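Local atomic coordinates of glucoamylase (Thermoanaerobacterium thermosaccharolyticum, PDB entry 1LF6), a protein that hydrolyses terminal alpha-1,4-linked glucose residues successively from the non-reducing ends of starch-like chains, releasing beta-D-glucose. Residues D560-V565 and R575-G580. Numbering follows the deposited sequence.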
ATOM      1  N   ASP A 560     -23.113 -15.631  -1.445  1.00 16.18           N
ATOM      2  CA  ASP A 560     -23.210 -15.354  -2.873  1.00 18.00           C
ATOM      3  C   ASP A 560     -24.550 -14.745  -3.286  1.00 19.63           C
ATOM      4  O   ASP A 560     -24.634 -14.039  -4.292  1.00 20.66           O
ATOM      5  CB  ASP A 560     -22.935 -16.621  -3.685  1.00 18.02           C
ATOM      6  CG  ASP A 560     -21.478 -17.056  -3.600  1.00 18.64           C
ATOM      7  OD1 ASP A 560     -20.650 -16.233  -3.154  1.00 15.93           O
ATOM      8  OD2 ASP A 560     -21.166 -18.198  -3.990  1.00 14.29           O
ATOM      9  N   SER A 561     -25.592 -15.004  -2.505  1.00 20.75           N
ATOM     10  CA  SER A 561     -26.914 -14.462  -2.810  1.00 22.59           C
ATOM     11  C   SER A 561     -27.050 -13.023  -2.330  1.00 21.40           C
ATOM     12  O   SER A 561     -27.901 -12.284  -2.808  1.00 22.38           O
ATOM     13  CB  SER A 561     -28.007 -15.300  -2.141  1.00 23.54           C
ATOM     14  OG  SER A 561     -27.975 -16.630  -2.616  1.00 31.99           O
ATOM     15  N   THR A 562     -26.201 -12.614  -1.395  1.00 21.48           N
ATOM     16  CA  THR A 562     -26.316 -11.269  -0.849  1.00 19.84           C
ATOM     17  C   THR A 562     -25.174 -10.293  -1.110  1.00 18.67           C
ATOM     18  O   THR A 562     -25.411  -9.098  -1.271  1.00 15.90           O
ATOM     19  CB  THR A 562     -26.541 -11.334   0.681  1.00 22.75           C
ATOM     20  OG1 THR A 562     -25.370 -11.859   1.315  1.00 23.90           O
ATOM     21  CG2 THR A 562     -27.708 -12.248   1.006  1.00 23.63           C
ATOM     22  N   ILE A 563     -23.938 -10.782  -1.155  1.00 17.18           N
ATOM     23  CA  ILE A 563     -22.819  -9.871  -1.346  1.00 15.87           C
ATOM     24  C   ILE A 563     -21.812 -10.252  -2.420  1.00 16.87           C
ATOM     25  O   ILE A 563     -20.640  -9.868  -2.353  1.00 18.05           O
ATOM     26  CB  ILE A 563     -22.074  -9.637  -0.007  1.00 14.08           C
ATOM     27  CG1 ILE A 563     -21.631 -10.974   0.585  1.00 13.90           C
ATOM     28  CG2 ILE A 563     -22.997  -8.905   0.979  1.00 12.58           C
ATOM     29  CD1 ILE A 563     -20.830 -10.845   1.873  1.00 13.98           C
ATOM     30  N   LYS A 564     -22.267 -11.015  -3.404  1.00 16.80           N
ATOM     31  CA  LYS A 564     -21.415 -11.393  -4.521  1.00 15.63           C
ATOM     32  C   LYS A 564     -21.852 -10.550  -5.712  1.00 16.24           C
ATOM     33  O   LYS A 564     -23.044 -10.299  -5.900  1.00 15.62           O
ATOM     34  CB  LYS A 564     -21.574 -12.875  -4.870  1.00 16.25           C
ATOM     35  CG  LYS A 564     -20.774 -13.281  -6.105  1.00 14.47           C
ATOM     36  CD  LYS A 564     -21.030 -14.714  -6.536  1.00 12.12           C
ATOM     37  CE  LYS A 564     -20.208 -15.032  -7.785  1.00 16.24           C
ATOM     38  NZ  LYS A 564     -20.475 -16.388  -8.332  1.00 16.08           N
ATOM     39  N   VAL A 565     -20.890 -10.081  -6.495  1.00 15.64           N
ATOM     40  CA  VAL A 565     -21.202  -9.296  -7.685  1.00 17.27           C
ATOM     41  C   VAL A 565     -20.302  -9.738  -8.835  1.00 18.51           C
ATOM     42  O   VAL A 565     -19.080  -9.796  -8.688  1.00 18.74           O
ATOM     43  CB  VAL A 565     -20.985  -7.776  -7.471  1.00 17.53           C
ATOM     44  CG1 VAL A 565     -21.182  -7.034  -8.794  1.00 18.73           C
ATOM     45  CG2 VAL A 565     -21.959  -7.242  -6.421  1.00 17.13           C
ATOM     46  N   ARG A 575     -17.209  -6.926   1.808  1.00 13.42           N
ATOM     47  CA  ARG A 575     -16.711  -7.483   3.069  1.00 14.77           C
ATOM     48  C   ARG A 575     -17.869  -8.037   3.903  1.00 14.18           C
ATOM     49  O   ARG A 575     -17.698  -8.993   4.655  1.00 13.64           O
ATOM     50  CB  ARG A 575     -16.001  -6.406   3.887  1.00 15.09           C
ATOM     51  CG  ARG A 575     -14.940  -5.634   3.136  1.00 17.89           C
ATOM     52  CD  ARG A 575     -14.762  -4.264   3.788  1.00 18.72           C
ATOM     53  NE  ARG A 575     -13.804  -4.249   4.868  1.00 22.17           N
ATOM     54  CZ  ARG A 575     -13.762  -3.322   5.821  1.00 19.73           C
ATOM     55  NH1 ARG A 575     -12.837  -3.387   6.767  1.00 20.04           N
ATOM     56  NH2 ARG A 575     -14.661  -2.352   5.852  1.00 18.92           N
ATOM     57  N   TYR A 576     -19.037  -7.407   3.781  1.00 13.59           N
ATOM     58  CA  TYR A 576     -20.252  -7.816   4.502  1.00 13.01           C
ATOM     59  C   TYR A 576     -21.386  -6.879   4.099  1.00 13.59           C
ATOM     60  O   TYR A 576     -21.133  -5.796   3.577  1.00 11.04           O
ATOM     61  CB  TYR A 576     -20.034  -7.757   6.021  1.00 14.15           C
ATOM     62  CG  TYR A 576     -19.575  -6.409   6.540  1.00 13.91           C
ATOM     63  CD1 TYR A 576     -20.490  -5.377   6.782  1.00 13.38           C
ATOM     64  CD2 TYR A 576     -18.222  -6.153   6.768  1.00 11.96           C
ATOM     65  CE1 TYR A 576     -20.068  -4.131   7.234  1.00  9.53           C
ATOM     66  CE2 TYR A 576     -17.791  -4.903   7.221  1.00 12.13           C
ATOM     67  CZ  TYR A 576     -18.720  -3.901   7.451  1.00 12.37           C
ATOM     68  OH  TYR A 576     -18.294  -2.667   7.886  1.00 11.95           O
ATOM     69  N   ASN A 577     -22.632  -7.286   4.335  1.00 14.88           N
ATOM     70  CA  ASN A 577     -23.768  -6.445   3.961  1.00 17.65           C
ATOM     71  C   ASN A 577     -23.772  -5.135   4.735  1.00 17.14           C
ATOM     72  O   ASN A 577     -23.481  -5.113   5.931  1.00 16.76           O
ATOM     73  CB  ASN A 577     -25.107  -7.153   4.226  1.00 21.40           C
ATOM     74  CG  ASN A 577     -24.959  -8.635   4.446  1.00 23.53           C
ATOM     75  OD1 ASN A 577     -24.260  -9.073   5.359  1.00 23.12           O
ATOM     76  ND2 ASN A 577     -25.628  -9.425   3.607  1.00 28.18           N
ATOM     77  N   HIS A 578     -24.105  -4.054   4.036  1.00 17.14           N
ATOM     78  CA  HIS A 578     -24.197  -2.718   4.618  1.00 16.68           C
ATOM     79  C   HIS A 578     -22.864  -2.073   4.969  1.00 17.37           C
ATOM     80  O   HIS A 578     -22.812  -1.111   5.736  1.00 16.99           O
ATOM     81  CB  HIS A 578     -25.109  -2.754   5.847  1.00 18.80           C
ATOM     82  CG  HIS A 578     -26.435  -3.397   5.583  1.00 19.99           C
ATOM     83  ND1 HIS A 578     -27.334  -2.893   4.669  1.00 17.25           N
ATOM     84  CD2 HIS A 578     -26.995  -4.527   6.078  1.00 18.19           C
ATOM     85  CE1 HIS A 578     -28.391  -3.684   4.609  1.00 20.16           C
ATOM     86  NE2 HIS A 578     -28.210  -4.683   5.454  1.00 21.02           N
ATOM     87  N   ASP A 579     -21.787  -2.602   4.402  1.00 16.15           N
ATOM     88  CA  ASP A 579     -20.458  -2.053   4.642  1.00 14.70           C
ATOM     89  C   ASP A 579     -20.485  -0.617   4.122  1.00 14.78           C
ATOM     90  O   ASP A 579     -20.970  -0.359   3.019  1.00 13.84           O
ATOM     91  CB  ASP A 579     -19.412  -2.884   3.888  1.00 14.44           C
ATOM     92  CG  ASP A 579     -17.991  -2.370   4.082  1.00 14.71           C
ATOM     93  OD1 ASP A 579     -17.778  -1.438   4.886  1.00 11.40           O
ATOM     94  OD2 ASP A 579     -17.080  -2.918   3.424  1.00 15.09           O
ATOM     95  N   GLY A 580     -19.982   0.323   4.916  1.00 15.52           N
ATOM     96  CA  GLY A 580     -19.989   1.706   4.478  1.00 16.45           C
ATOM     97  C   GLY A 580     -18.617   2.281   4.183  1.00 16.57           C
ATOM     98  O   GLY A 580     -18.506   3.447   3.820  1.00 17.24           O
TER
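I563 lays its buried, branched aliphatic side chain on the backbone of Y576 and N577 and beside the amide of N577, and this is the tightly packed part of the contact. Its CG2 lies 3.7 Å from N577 N and also touches the side-chain amide. CD1, at the end of the longer branch, comes within 4.1 Å of Y576 CA. A chi1 of 56° sets CG1 over the main chain and CG2 anti to the carbonyl carbon, and the straight chi2 carries CD1 on to Y576. A beta-branched aliphatic residue suits this place, since one arm reaches Y576 CA and the other the backbone N and amide of N577. The side chain of N577 runs at about a right angle to that of I563.

The side nearer solvent is smaller and more polar, between the partly exposed T562 and N577. N577 ND2 stands 3.4 Å from T562 OG1, but each polar side chain has a firmer partner: T562 OG1 bonds to V558 O one helical turn back, and N577 OD1 accepts from V532 N. Asparagine can thus meet a neighbouring loop with its oxygen while turning its amide nitrogen to the threonine. H578, exposed in the type II turn from Y576 to D579, stacks on Y526.

The CB of Y576 points away from 560-565, and its side chain lies about 6 Å from that of E435, probably the proton acceptor. The contact joins the C-terminal end of helix 550-562, across the base of the antiparallel hairpin of strands 564-567 and 570-573, to the loop that leads to helix 600-612.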